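Local coordinates for UPF0141 protein yjdB (PDB 4TN0), which probably transfers phosphoethanolamine groups to acceptors at the bacterial cell surface, through a zinc-bearing periplasmic domain of the alkaline phosphatase-like family, at residues N44-K49 against L203-I208; A101-N106 against G113-L118; E138-L143 against K212-Y217; E218-Y223 against L286-V291. One frame throughout, in Å; residues are numbered along the deposited sequence.

Contact 1 (N44-K49 against L203-I208); sequences NFYTKK and LLSEII
Thr47 turns its methyl CG2 to lie opposite its own carbonyl carbon, and this torsion sends the methyl to helix 186-211 while OG1 takes the position between the backbone N and the carbonyl (chi1 55°). The methyl crosses the base of Leu204 at a slant, CG2 of Thr47 lying 3.6 Å from CB of Leu204, and it also rests 3.8 Å from the backbone N of Ser205. Ser205 has the same kind of torsion (chi1 78°), which swings its hydroxyl over the start of the Tyr46 side chain: Ser205 OG stands 3.5 Å from Tyr46 CB. From that point the tyrosine leads away, its ring carrying CD2 of Phe45 over the centre of one face and meeting Tyr202 edge-to-face. Helix and loop come close here, with the CA atoms of Thr47 and Ser205 5.3 Å apart, a spacing that small side chains allow. Beneath the contact, Leu204 continues inward to Leu221 and Tyr223 of the central sheet, so the helix is layered between the sheet and the 44-49 loop. No hydrogen bond spans the two segments. Thr47 OG1 bonds instead to Asp201, which also receives Asn44 ND2, and Ser205 OG bonds to Tyr202 O. With both hydroxyls engaged by the helix, the direct contact is one of van der Waals packing, and Asp201, one turn earlier on the helix, gives the loop a polar hold through Thr47 and Asn44.

Contact 2 (A101-N106 against G113-L118); sequences AAWFDN and GVCDRL
Trp103 and Cys115 meet through a CH-pi contact: the Cys115 CB sits over one face of the indole, 3.5 Å from the centroid of the five-membered ring of Trp103 and 13° off its normal. The sulfur adds a sulfur-aromatic contact over the face, with Cys115 SG 4.2 Å from that same centroid of Trp103. Chi1 of 68° tucks SG between the backbone N and the carbonyl carbon of Cys115, keeping the sulfur above the pyrrole part of the ring, and a disulfide to Cys111 fixes it there.

Apolar contacts extend this on the indole and along the strand. Val114 crosses the far end of the indole at about a right angle, its CG1 3.7 Å from Trp103 CZ3. Leu118 spreads its two methyls along the strand, CD1 lying 3.7 Å from Trp103 CB and CD2 4.0 Å from Ala101 CB. Strand 100-105 belongs to the central, mostly parallel sheet of the alkaline phosphatase-like fold, and the 113-118 loop, which includes a type I turn from Cys115 to Leu118, folds back over it before strand 120-123 joins the edge. Met91 of helix 90-96 packs against Ala101, Val114 and Leu118.

One polar bond fixes the rotation of the indole from within its own strand. Trp103 NE1 gives a nearly straight hydrogen bond (176°) to Asp105 OD2, 3.0 Å away, in the indole plane, reaching the anti side of the carboxylate slightly out of the carboxylate's own plane. The same oxygen also bonds to His152 ND1.

Contact 3 (E138-L143 against K212-Y217); sequences EKLNHL and KEQKSY
Leu143, Gln214 and Tyr217 make up most of this contact. Leu143 slants across the tyrosine with its methyl CD1 over one face of the ring, 4.0 Å from the centroid of Tyr217 and 24° off the normal, a CH-pi contact. The methyl is displaced to one side of the centre, and its shortest approach is from Leu143 CD1 to Tyr217 CE2 at 3.7 Å. Further along, Leu143 CB lies 3.4 Å from Tyr217 OH. That hydroxyl bonds to Ser144 O, the residue right after Leu143, so the phenol runs past the leucine and is fastened to the backbone beyond it.

Gln214 CG meets Leu140 CD1 at 4.1 Å, the two side chains slanting past each other; a bend at the second torsion of Gln214 (chi2 -69°) then turns the amide, with Gln214 OE1 4.4 Å from Leu143 CD1. The amide thus lies at the border of the apolar patch without a hydrogen bond across the contact. The inner side is closed by Leu19 of strand 18-24, on which both Leu140 and Leu143 rest.

Two connecting loops are joined in this way: one leads from helix 133-139 into strand 146-152, the other from helix 186-211 into strand 218-224. Such helix-to-strand turns, gathered at one end of a central sheet, belong to the layered alpha/beta architecture of alkaline phosphatase-like proteins.

Contact 4 (E218-Y223 against L286-V291); sequences ESSLFY and LGYFNV
Tyr288 points its phenol end-on at strand 218-224, and its hydroxyl meets that of Ser220: Ser220 OG and Tyr288 OH share a hydrogen bond of 2.6 Å. The serine oxygen stands at the edge of the ring, near its plane. The tyrosine reaches so far because its CG is trans to the backbone N (chi1 -167°), carrying the ring off the last turn of helix 281-288 to the sheet. Ser220 OG also bonds to Ser259 OG of the neighbouring strand 252-259, which links helix and two strands through a chain of hydroxyls.

Glu218 approaches from the opposite direction with its carboxylate plane almost perpendicular to the ring (86°). Its OE1 remains 3.7 Å from Tyr288 OH, and its firm partner is Lys18, with which it forms a salt bridge. Lys18 also makes a cation-pi contact with the Tyr288 ring, so the lysine probably interacts with the carboxylate and the aromatic ring together.

Just past the tyrosine the helix ends in a Schellman motif: Val291 N bonds to Leu286 O, Asn290 N bonds to Gly287 O, and Asn290 is the C-prime residue with positive phi. With helix 186-211 on the other face of the sheet, this is the three-layer alpha/beta/alpha sandwich of the alkaline phosphatase-like fold.

In the fold
From the N terminus, strand 18-24 leads into the loop at 44-49, where contact 1 opens; it closes 154 residues later on helix 186-211. Nested within that span, contact 2 closes the short connection between the parallel neighbours 100-105 and 120-123, at one edge of the sheet. Contact 3 opens at 138-143, on helix 133-139 and the residues following it, and closes after helix 186-211, so it crosses contact 1. Contact 4 opens directly afterwards, on strand 218-224, and closes at helix 281-288. Leu204 and Ile208 of contact 1 pack on Tyr223 and Leu221 of contact 4, and Phe104 of contact 2 touches Lys139 of contact 3. Loops and helices are thereby tied to one central sheet.

Contact 1 (N44-K49 against L203-I208)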
loop_
_atom_site.group_PDB
_atom_site.type_symbol
_atom_site.label_atom_id
_atom_site.label_comp_id
_atom_site.label_asym_id
_atom_site.label_seq_id
_atom_site.Cartn_x
_atom_site.Cartn_y
_atom_site.Cartn_z
ATOM N N ASN A 44 0.571 15.699 1.697
ATOM C CA ASN A 44 1.439 14.921 2.569
ATOM C C ASN A 44 1.948 15.690 3.786
ATOM O O ASN A 44 3.077 15.503 4.227
ATOM C CB ASN A 44 2.595 14.384 1.750
ATOM C CG ASN A 44 2.128 13.505 0.620
ATOM O OD1 ASN A 44 2.458 13.734 -0.540
ATOM N ND2 ASN A 44 1.369 12.476 0.956
ATOM N N PHE A 45 1.096 16.571 4.297
ATOM C CA PHE A 45 1.364 17.399 5.469
ATOM C C PHE A 45 1.840 16.619 6.708
ATOM O O PHE A 45 2.723 17.078 7.428
ATOM C CB PHE A 45 0.101 18.174 5.806
ATOM C CG PHE A 45 0.207 19.011 7.035
ATOM C CD1 PHE A 45 0.821 20.253 6.985
ATOM C CD2 PHE A 45 -0.317 18.568 8.241
ATOM C CE1 PHE A 45 0.910 21.042 8.115
ATOM C CE2 PHE A 45 -0.225 19.349 9.380
ATOM C CZ PHE A 45 0.392 20.590 9.314
ATOM N N TYR A 46 1.266 15.445 6.953
ATOM C CA TYR A 46 1.574 14.712 8.178
ATOM C C TYR A 46 2.833 13.841 8.126
ATOM O O TYR A 46 3.675 13.923 9.026
ATOM C CB TYR A 46 0.376 13.859 8.567
ATOM C CG TYR A 46 -0.813 14.700 8.925
ATOM C CD1 TYR A 46 -1.772 15.022 7.973
ATOM C CD2 TYR A 46 -0.963 15.210 10.210
ATOM C CE1 TYR A 46 -2.859 15.811 8.298
ATOM C CE2 TYR A 46 -2.054 15.999 10.551
ATOM C CZ TYR A 46 -2.998 16.300 9.593
ATOM O OH TYR A 46 -4.084 17.088 9.919
ATOM N N THR A 47 2.959 13.000 7.102
ATOM C CA THR A 47 4.131 12.129 7.001
ATOM C C THR A 47 5.374 12.916 6.557
ATOM O O THR A 47 6.491 12.401 6.646
ATOM C CB THR A 47 3.899 10.906 6.065
ATOM O OG1 THR A 47 3.477 11.338 4.774
ATOM C CG2 THR A 47 2.841 9.984 6.641
ATOM N N LYS A 48 5.196 14.150 6.079
ATOM C CA LYS A 48 6.359 15.007 5.813
ATOM C C LYS A 48 7.128 15.271 7.104
ATOM O O LYS A 48 8.346 15.425 7.092
ATOM C CB LYS A 48 5.967 16.350 5.184
ATOM C CG LYS A 48 6.018 16.400 3.664
ATOM C CD LYS A 48 5.495 17.755 3.125
ATOM C CE LYS A 48 5.621 17.853 1.609
ATOM N NZ LYS A 48 5.257 19.201 1.064
ATOM N N LYS A 49 6.399 15.341 8.214
ATOM C CA LYS A 49 6.994 15.619 9.515
ATOM C C LYS A 49 7.728 14.403 10.081
ATOM O O LYS A 49 8.483 14.519 11.043
ATOM C CB LYS A 49 5.920 16.125 10.481
ATOM C CG LYS A 49 5.328 17.445 9.984
ATOM C CD LYS A 49 4.296 18.055 10.912
ATOM C CE LYS A 49 3.641 19.287 10.260
ATOM N NZ LYS A 49 2.932 20.175 11.238
ATOM N N LEU A 203 -3.437 9.152 8.762
ATOM C CA LEU A 203 -3.518 7.808 9.309
ATOM C C LEU A 203 -2.166 7.105 9.246
ATOM O O LEU A 203 -1.833 6.286 10.119
ATOM C CB LEU A 203 -4.562 7.003 8.566
ATOM C CG LEU A 203 -6.009 7.401 8.805
ATOM C CD1 LEU A 203 -6.887 6.398 8.115
ATOM C CD2 LEU A 203 -6.341 7.487 10.306
ATOM N N LEU A 204 -1.398 7.393 8.200
ATOM C CA LEU A 204 -0.044 6.855 8.133
ATOM C C LEU A 204 0.790 7.373 9.291
ATOM O O LEU A 204 1.430 6.588 9.984
ATOM C CB LEU A 204 0.626 7.183 6.788
ATOM C CG LEU A 204 0.500 6.151 5.661
ATOM C CD1 LEU A 204 -0.914 5.683 5.410
ATOM C CD2 LEU A 204 1.187 6.637 4.381
ATOM N N SER A 205 0.758 8.675 9.545
ATOM C CA SER A 205 1.607 9.198 10.606
ATOM C C SER A 205 1.101 8.747 11.986
ATOM O O SER A 205 1.892 8.616 12.909
ATOM C CB SER A 205 1.736 10.724 10.509
ATOM O OG SER A 205 0.595 11.380 11.007
ATOM N N GLU A 206 -0.197 8.489 12.124
ATOM C CA GLU A 206 -0.731 7.884 13.349
ATOM C C GLU A 206 -0.205 6.468 13.536
ATOM O O GLU A 206 -0.015 6.009 14.663
ATOM C CB GLU A 206 -2.255 7.875 13.340
ATOM C CG GLU A 206 -2.874 9.242 13.619
ATOM C CD GLU A 206 -2.599 9.769 15.027
ATOM O OE1 GLU A 206 -3.115 9.162 15.989
ATOM O OE2 GLU A 206 -1.894 10.798 15.162
ATOM N N ILE A 207 0.002 5.767 12.428
ATOM C CA ILE A 207 0.581 4.430 12.473
ATOM C C ILE A 207 2.038 4.521 12.919
ATOM O O ILE A 207 2.460 3.799 13.812
ATOM C CB ILE A 207 0.473 3.727 11.103
ATOM C CG1 ILE A 207 -0.941 3.173 10.929
ATOM C CG2 ILE A 207 1.499 2.579 10.970
ATOM C CD1 ILE A 207 -1.236 2.728 9.520
ATOM N N ILE A 208 2.781 5.443 12.316
ATOM C CA ILE A 208 4.152 5.724 12.711
ATOM C C ILE A 208 4.207 6.099 14.193
ATOM O O ILE A 208 5.090 5.659 14.933
ATOM C CB ILE A 208 4.747 6.880 11.862
ATOM C CG1 ILE A 208 4.928 6.453 10.407
ATOM C CG2 ILE A 208 6.081 7.345 12.403
ATOM C CD1 ILE A 208 5.559 7.515 9.550
#

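Contact 2 (A101-N106 against G113-L118)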
loop_
_atom_site.group_PDB
_atom_site.type_symbol
_atom_site.label_atom_id
_atom_site.label_comp_id
_atom_site.label_asym_id
_atom_site.label_seq_id
_atom_site.Cartn_x
_atom_site.Cartn_y
_atom_site.Cartn_z
ATOM N N ALA A 101 1.281 -13.225 11.192
ATOM C CA ALA A 101 0.599 -12.471 10.142
ATOM C C ALA A 101 -0.819 -12.081 10.523
ATOM O O ALA A 101 -1.631 -12.937 10.870
ATOM C CB ALA A 101 0.583 -13.282 8.849
ATOM N N ALA A 102 -1.111 -10.787 10.458
ATOM C CA ALA A 102 -2.477 -10.274 10.654
ATOM C C ALA A 102 -2.922 -9.434 9.442
ATOM O O ALA A 102 -2.121 -8.658 8.883
ATOM C CB ALA A 102 -2.574 -9.464 11.940
ATOM N N TRP A 103 -4.169 -9.634 9.008
ATOM C CA TRP A 103 -4.746 -8.867 7.900
ATOM C C TRP A 103 -6.069 -8.184 8.318
ATOM O O TRP A 103 -7.075 -8.852 8.560
ATOM C CB TRP A 103 -4.958 -9.781 6.681
ATOM C CG TRP A 103 -5.427 -9.074 5.416
ATOM C CD1 TRP A 103 -6.657 -8.534 5.196
ATOM C CD2 TRP A 103 -4.680 -8.866 4.205
ATOM N NE1 TRP A 103 -6.721 -7.984 3.944
ATOM C CE2 TRP A 103 -5.519 -8.179 3.309
ATOM C CE3 TRP A 103 -3.385 -9.184 3.798
ATOM C CZ2 TRP A 103 -5.105 -7.802 2.024
ATOM C CZ3 TRP A 103 -2.969 -8.810 2.532
ATOM C CH2 TRP A 103 -3.831 -8.128 1.653
ATOM N N PHE A 104 -6.062 -6.855 8.406
ATOM C CA PHE A 104 -7.274 -6.109 8.758
ATOM C C PHE A 104 -7.804 -5.304 7.546
ATOM O O PHE A 104 -7.123 -4.405 7.034
ATOM C CB PHE A 104 -7.005 -5.175 9.943
ATOM C CG PHE A 104 -6.489 -5.876 11.164
ATOM C CD1 PHE A 104 -7.052 -7.071 11.585
ATOM C CD2 PHE A 104 -5.426 -5.350 11.887
ATOM C CE1 PHE A 104 -6.570 -7.726 12.709
ATOM C CE2 PHE A 104 -4.938 -6.006 13.016
ATOM C CZ PHE A 104 -5.514 -7.194 13.422
ATOM N N ASP A 105 -9.021 -5.618 7.104
ATOM C CA ASP A 105 -9.530 -5.114 5.827
ATOM C C ASP A 105 -10.753 -4.219 5.980
ATOM O O ASP A 105 -11.804 -4.661 6.448
ATOM C CB ASP A 105 -9.864 -6.294 4.915
ATOM C CG ASP A 105 -9.827 -5.927 3.441
ATOM O OD1 ASP A 105 -10.564 -5.013 3.042
ATOM O OD2 ASP A 105 -9.012 -6.520 2.692
ATOM N N ASN A 106 -10.612 -2.964 5.558
ATOM C CA ASN A 106 -11.713 -2.001 5.557
ATOM C C ASN A 106 -12.197 -1.688 4.128
ATOM O O ASN A 106 -13.049 -0.825 3.905
ATOM C CB ASN A 106 -11.288 -0.713 6.259
ATOM C CG ASN A 106 -12.473 0.198 6.568
ATOM O OD1 ASN A 106 -13.530 -0.280 6.967
ATOM N ND2 ASN A 106 -12.290 1.510 6.410
ATOM N N GLY A 113 -8.902 -12.519 -2.190
ATOM C CA GLY A 113 -8.313 -13.845 -2.039
ATOM C C GLY A 113 -6.903 -13.924 -1.478
ATOM O O GLY A 113 -6.354 -15.020 -1.342
ATOM N N VAL A 114 -6.310 -12.781 -1.153
ATOM C CA VAL A 114 -4.938 -12.763 -0.658
ATOM C C VAL A 114 -4.843 -13.244 0.800
ATOM O O VAL A 114 -3.915 -13.970 1.163
ATOM C CB VAL A 114 -4.335 -11.359 -0.773
ATOM C CG1 VAL A 114 -2.949 -11.321 -0.164
ATOM C CG2 VAL A 114 -4.265 -10.944 -2.240
ATOM N N CYS A 115 -5.827 -12.853 1.613
ATOM C CA CYS A 115 -5.815 -13.050 3.066
ATOM C C CYS A 115 -6.548 -14.322 3.499
ATOM O O CYS A 115 -6.640 -14.626 4.693
ATOM C CB CYS A 115 -6.486 -11.856 3.770
ATOM S SG CYS A 115 -8.291 -11.767 3.447
ATOM N N ASP A 116 -7.074 -15.049 2.523
ATOM C CA ASP A 116 -7.998 -16.150 2.779
ATOM C C ASP A 116 -7.480 -17.245 3.722
ATOM O O ASP A 116 -8.249 -17.842 4.474
ATOM C CB ASP A 116 -8.406 -16.767 1.445
ATOM C CG ASP A 116 -9.360 -15.872 0.664
ATOM O OD1 ASP A 116 -9.583 -14.714 1.087
ATOM O OD2 ASP A 116 -9.884 -16.326 -0.371
ATOM N N ARG A 117 -6.183 -17.516 3.669
ATOM C CA ARG A 117 -5.629 -18.622 4.422
ATOM C C ARG A 117 -4.847 -18.129 5.637
ATOM O O ARG A 117 -4.051 -18.868 6.213
ATOM C CB ARG A 117 -4.744 -19.481 3.521
ATOM C CG ARG A 117 -5.504 -20.260 2.457
ATOM C CD ARG A 117 -4.549 -20.688 1.354
ATOM N NE ARG A 117 -3.841 -19.518 0.860
ATOM C CZ ARG A 117 -4.344 -18.698 -0.066
ATOM N NH1 ARG A 117 -3.661 -17.633 -0.467
ATOM N NH2 ARG A 117 -5.539 -18.945 -0.592
ATOM N N LEU A 118 -5.104 -16.892 6.046
ATOM C CA LEU A 118 -4.481 -16.376 7.250
ATOM C C LEU A 118 -5.363 -16.721 8.435
ATOM O O LEU A 118 -6.580 -16.875 8.293
ATOM C CB LEU A 118 -4.270 -14.871 7.176
ATOM C CG LEU A 118 -3.213 -14.438 6.164
ATOM C CD1 LEU A 118 -3.016 -12.930 6.201
ATOM C CD2 LEU A 118 -1.906 -15.164 6.372
#

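Contact 3 (E138-L143 against K212-Y217)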
loop_
_atom_site.group_PDB
_atom_site.type_symbol
_atom_site.label_atom_id
_atom_site.label_comp_id
_atom_site.label_asym_id
_atom_site.label_seq_id
_atom_site.Cartn_x
_atom_site.Cartn_y
_atom_site.Cartn_z
ATOM N N GLU A 138 -5.014 -3.393 19.249
ATOM C CA GLU A 138 -5.220 -4.632 19.969
ATOM C C GLU A 138 -4.221 -5.726 19.584
ATOM O O GLU A 138 -3.815 -6.541 20.420
ATOM C CB GLU A 138 -6.641 -5.134 19.753
ATOM C CG GLU A 138 -6.885 -6.498 20.376
ATOM C CD GLU A 138 -6.779 -6.514 21.919
ATOM O OE1 GLU A 138 -6.600 -5.435 22.544
ATOM O OE2 GLU A 138 -6.877 -7.618 22.511
ATOM N N LYS A 139 -3.808 -5.750 18.326
ATOM C CA LYS A 139 -2.822 -6.732 17.905
ATOM C C LYS A 139 -1.438 -6.314 18.420
ATOM O O LYS A 139 -0.549 -7.155 18.567
ATOM C CB LYS A 139 -2.833 -6.884 16.375
ATOM C CG LYS A 139 -1.715 -7.749 15.793
ATOM C CD LYS A 139 -1.852 -9.203 16.217
ATOM C CE LYS A 139 -0.624 -10.015 15.807
ATOM N NZ LYS A 139 -0.757 -11.451 16.186
ATOM N N LEU A 140 -1.263 -5.031 18.738
ATOM C CA LEU A 140 0.036 -4.565 19.216
ATOM C C LEU A 140 0.322 -5.064 20.642
ATOM O O LEU A 140 1.457 -5.002 21.114
ATOM C CB LEU A 140 0.120 -3.037 19.148
ATOM C CG LEU A 140 0.589 -2.425 17.815
ATOM C CD1 LEU A 140 0.812 -0.919 17.930
ATOM C CD2 LEU A 140 1.846 -3.093 17.289
ATOM N N ASN A 141 -0.716 -5.546 21.325
ATOM C CA ASN A 141 -0.568 -6.128 22.663
ATOM C C ASN A 141 -0.151 -7.598 22.560
ATOM O O ASN A 141 0.667 -8.073 23.353
ATOM C CB ASN A 141 -1.859 -5.970 23.489
ATOM C CG ASN A 141 -2.094 -4.525 23.958
ATOM O OD1 ASN A 141 -1.152 -3.741 24.097
ATOM N ND2 ASN A 141 -3.358 -4.174 24.195
ATOM N N HIS A 142 -0.691 -8.309 21.569
ATOM C CA HIS A 142 -0.382 -9.727 21.391
ATOM C C HIS A 142 0.588 -10.003 20.238
ATOM O O HIS A 142 0.337 -10.870 19.401
ATOM C CB HIS A 142 -1.655 -10.542 21.172
ATOM C CG HIS A 142 -2.737 -10.272 22.167
ATOM N ND1 HIS A 142 -3.402 -9.067 22.246
ATOM C CD2 HIS A 142 -3.281 -11.064 23.123
ATOM C CE1 HIS A 142 -4.310 -9.127 23.207
ATOM N NE2 HIS A 142 -4.258 -10.330 23.752
ATOM N N LEU A 143 1.717 -9.301 20.235
ATOM C CA LEU A 143 2.752 -9.498 19.224
ATOM C C LEU A 143 3.595 -10.751 19.504
ATOM O O LEU A 143 3.614 -11.259 20.621
ATOM C CB LEU A 143 3.669 -8.272 19.152
ATOM C CG LEU A 143 3.139 -6.948 18.610
ATOM C CD1 LEU A 143 4.296 -5.977 18.399
ATOM C CD2 LEU A 143 2.347 -7.138 17.310
ATOM N N LYS A 212 6.411 4.281 17.218
ATOM C CA LYS A 212 7.471 4.827 18.057
ATOM C C LYS A 212 7.273 4.425 19.521
ATOM O O LYS A 212 8.206 4.470 20.314
ATOM C CB LYS A 212 7.609 6.339 17.856
ATOM C CG LYS A 212 8.037 6.650 16.423
ATOM C CD LYS A 212 8.115 8.133 16.127
ATOM C CE LYS A 212 9.547 8.524 15.744
ATOM N NZ LYS A 212 9.694 8.957 14.310
ATOM N N GLU A 213 6.059 4.039 19.883
ATOM C CA GLU A 213 5.813 3.571 21.235
ATOM C C GLU A 213 6.187 2.104 21.351
ATOM O O GLU A 213 6.156 1.523 22.436
ATOM C CB GLU A 213 4.338 3.727 21.566
ATOM C CG GLU A 213 3.847 5.131 21.784
ATOM C CD GLU A 213 2.388 5.118 22.147
ATOM O OE1 GLU A 213 1.976 4.179 22.861
ATOM O OE2 GLU A 213 1.648 6.003 21.676
ATOM N N GLN A 214 6.563 1.504 20.228
ATOM C CA GLN A 214 6.951 0.094 20.224
ATOM C C GLN A 214 8.430 -0.161 19.920
ATOM O O GLN A 214 8.747 -0.813 18.921
ATOM C CB GLN A 214 6.097 -0.673 19.203
ATOM C CG GLN A 214 4.615 -0.732 19.527
ATOM C CD GLN A 214 4.337 -1.602 20.734
ATOM O OE1 GLN A 214 5.076 -2.550 20.990
ATOM N NE2 GLN A 214 3.276 -1.289 21.486
ATOM N N LYS A 215 9.338 0.357 20.746
ATOM C CA LYS A 215 10.770 0.263 20.432
ATOM C C LYS A 215 11.436 -0.972 21.025
ATOM O O LYS A 215 12.658 -1.115 20.988
ATOM C CB LYS A 215 11.512 1.557 20.765
ATOM C CG LYS A 215 10.946 2.724 19.939
ATOM C CD LYS A 215 11.105 2.412 18.433
ATOM C CE LYS A 215 10.635 3.532 17.513
ATOM N NZ LYS A 215 11.199 4.874 17.850
ATOM N N SER A 216 10.623 -1.853 21.592
ATOM C CA SER A 216 11.114 -3.162 21.981
ATOM C C SER A 216 11.401 -3.926 20.675
ATOM O O SER A 216 12.047 -4.972 20.665
ATOM C CB SER A 216 10.090 -3.884 22.859
ATOM O OG SER A 216 10.494 -5.206 23.182
ATOM N N TYR A 217 10.887 -3.369 19.576
ATOM C CA TYR A 217 10.940 -3.938 18.227
ATOM C C TYR A 217 11.622 -3.047 17.180
ATOM O O TYR A 217 11.726 -1.827 17.333
ATOM C CB TYR A 217 9.532 -4.240 17.728
ATOM C CG TYR A 217 8.841 -5.396 18.390
ATOM C CD1 TYR A 217 8.874 -6.660 17.815
ATOM C CD2 TYR A 217 8.136 -5.227 19.571
ATOM C CE1 TYR A 217 8.228 -7.726 18.399
ATOM C CE2 TYR A 217 7.484 -6.293 20.169
ATOM C CZ TYR A 217 7.535 -7.541 19.575
ATOM O OH TYR A 217 6.887 -8.608 20.158
#

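Contact 4 (E218-Y223 against L286-V291)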
loop_
_atom_site.group_PDB
_atom_site.type_symbol
_atom_site.label_atom_id
_atom_site.label_comp_id
_atom_site.label_asym_id
_atom_site.label_seq_id
_atom_site.Cartn_x
_atom_site.Cartn_y
_atom_site.Cartn_z
ATOM N N GLU A 218 12.068 -3.680 16.102
ATOM C CA GLU A 218 12.466 -2.954 14.911
ATOM C C GLU A 218 11.214 -2.840 14.029
ATOM O O GLU A 218 10.663 -3.852 13.563
ATOM C CB GLU A 218 13.595 -3.680 14.171
ATOM C CG GLU A 218 13.526 -3.557 12.650
ATOM C CD GLU A 218 14.556 -4.413 11.936
ATOM O OE1 GLU A 218 14.329 -4.764 10.750
ATOM O OE2 GLU A 218 15.598 -4.725 12.560
ATOM N N SER A 219 10.755 -1.609 13.816
ATOM C CA SER A 219 9.455 -1.395 13.188
ATOM C C SER A 219 9.585 -0.700 11.844
ATOM O O SER A 219 10.376 0.236 11.670
ATOM C CB SER A 219 8.545 -0.576 14.104
ATOM O OG SER A 219 8.265 -1.280 15.305
ATOM N N SER A 220 8.796 -1.169 10.888
ATOM C CA SER A 220 8.726 -0.521 9.591
ATOM C C SER A 220 7.285 -0.348 9.117
ATOM O O SER A 220 6.415 -1.190 9.395
ATOM C CB SER A 220 9.523 -1.313 8.565
ATOM O OG SER A 220 10.878 -1.395 8.959
ATOM N N LEU A 221 7.043 0.764 8.426
ATOM C CA LEU A 221 5.804 0.979 7.690
ATOM C C LEU A 221 6.072 1.009 6.186
ATOM O O LEU A 221 6.939 1.760 5.705
ATOM C CB LEU A 221 5.124 2.273 8.131
ATOM C CG LEU A 221 3.999 2.776 7.214
ATOM C CD1 LEU A 221 2.838 1.802 7.198
ATOM C CD2 LEU A 221 3.526 4.155 7.665
ATOM N N PHE A 222 5.343 0.178 5.443
ATOM C CA PHE A 222 5.358 0.278 3.992
ATOM C C PHE A 222 3.937 0.458 3.485
ATOM O O PHE A 222 3.044 -0.354 3.793
ATOM C CB PHE A 222 6.011 -0.940 3.325
ATOM C CG PHE A 222 6.255 -0.745 1.853
ATOM C CD1 PHE A 222 6.996 0.333 1.407
ATOM C CD2 PHE A 222 5.721 -1.613 0.922
ATOM C CE1 PHE A 222 7.200 0.543 0.056
ATOM C CE2 PHE A 222 5.930 -1.423 -0.410
ATOM C CZ PHE A 222 6.674 -0.339 -0.854
ATOM N N TYR A 223 3.737 1.560 2.756
ATOM C CA TYR A 223 2.441 1.919 2.176
ATOM C C TYR A 223 2.522 2.035 0.657
ATOM O O TYR A 223 3.409 2.717 0.130
ATOM C CB TYR A 223 1.933 3.241 2.766
ATOM C CG TYR A 223 0.895 3.971 1.914
ATOM C CD1 TYR A 223 1.258 5.064 1.135
ATOM C CD2 TYR A 223 -0.445 3.578 1.902
ATOM C CE1 TYR A 223 0.332 5.739 0.365
ATOM C CE2 TYR A 223 -1.389 4.256 1.109
ATOM C CZ TYR A 223 -0.985 5.339 0.353
ATOM O OH TYR A 223 -1.878 6.029 -0.437
ATOM N N LEU A 286 9.484 -11.121 1.485
ATOM C CA LEU A 286 10.254 -12.279 1.908
ATOM C C LEU A 286 11.530 -11.777 2.577
ATOM O O LEU A 286 11.830 -12.136 3.717
ATOM C CB LEU A 286 10.581 -13.189 0.728
ATOM C CG LEU A 286 9.423 -13.907 0.047
ATOM C CD1 LEU A 286 9.931 -15.113 -0.719
ATOM C CD2 LEU A 286 8.405 -14.327 1.070
ATOM N N GLY A 287 12.248 -10.902 1.874
ATOM C CA GLY A 287 13.496 -10.352 2.367
ATOM C C GLY A 287 13.419 -9.717 3.744
ATOM O O GLY A 287 14.391 -9.725 4.503
ATOM N N TYR A 288 12.259 -9.167 4.079
ATOM C CA TYR A 288 12.135 -8.422 5.319
ATOM C C TYR A 288 12.202 -9.349 6.510
ATOM O O TYR A 288 12.734 -8.976 7.560
ATOM C CB TYR A 288 10.832 -7.621 5.369
ATOM C CG TYR A 288 10.831 -6.618 6.495
ATOM C CD1 TYR A 288 10.370 -6.963 7.762
ATOM C CD2 TYR A 288 11.319 -5.331 6.297
ATOM C CE1 TYR A 288 10.386 -6.052 8.799
ATOM C CE2 TYR A 288 11.340 -4.415 7.326
ATOM C CZ TYR A 288 10.871 -4.782 8.576
ATOM O OH TYR A 288 10.889 -3.871 9.604
ATOM N N PHE A 289 11.660 -10.554 6.364
ATOM C CA PHE A 289 11.685 -11.499 7.473
ATOM C C PHE A 289 12.763 -12.558 7.242
ATOM O O PHE A 289 12.760 -13.605 7.883
ATOM C CB PHE A 289 10.307 -12.132 7.656
ATOM C CG PHE A 289 9.273 -11.148 8.081
ATOM C CD1 PHE A 289 9.024 -10.920 9.423
ATOM C CD2 PHE A 289 8.581 -10.403 7.139
ATOM C CE1 PHE A 289 8.084 -9.990 9.818
ATOM C CE2 PHE A 289 7.641 -9.476 7.532
ATOM C CZ PHE A 289 7.394 -9.267 8.871
ATOM N N ASN A 290 13.723 -12.221 6.376
ATOM C CA ASN A 290 14.864 -13.080 6.048
ATOM C C ASN A 290 14.484 -14.491 5.609
ATOM O O ASN A 290 15.111 -15.462 6.039
ATOM C CB ASN A 290 15.817 -13.174 7.251
ATOM C CG ASN A 290 16.355 -11.822 7.678
ATOM O OD1 ASN A 290 16.044 -11.327 8.769
ATOM N ND2 ASN A 290 17.141 -11.201 6.804
ATOM N N VAL A 291 13.451 -14.617 4.779
ATOM C CA VAL A 291 13.040 -15.942 4.319
ATOM C C VAL A 291 14.053 -16.481 3.310
ATOM O O VAL A 291 14.344 -15.835 2.295
ATOM C CB VAL A 291 11.622 -15.934 3.688
ATOM C CG1 VAL A 291 11.305 -17.288 3.074
ATOM C CG2 VAL A 291 10.574 -15.598 4.738
#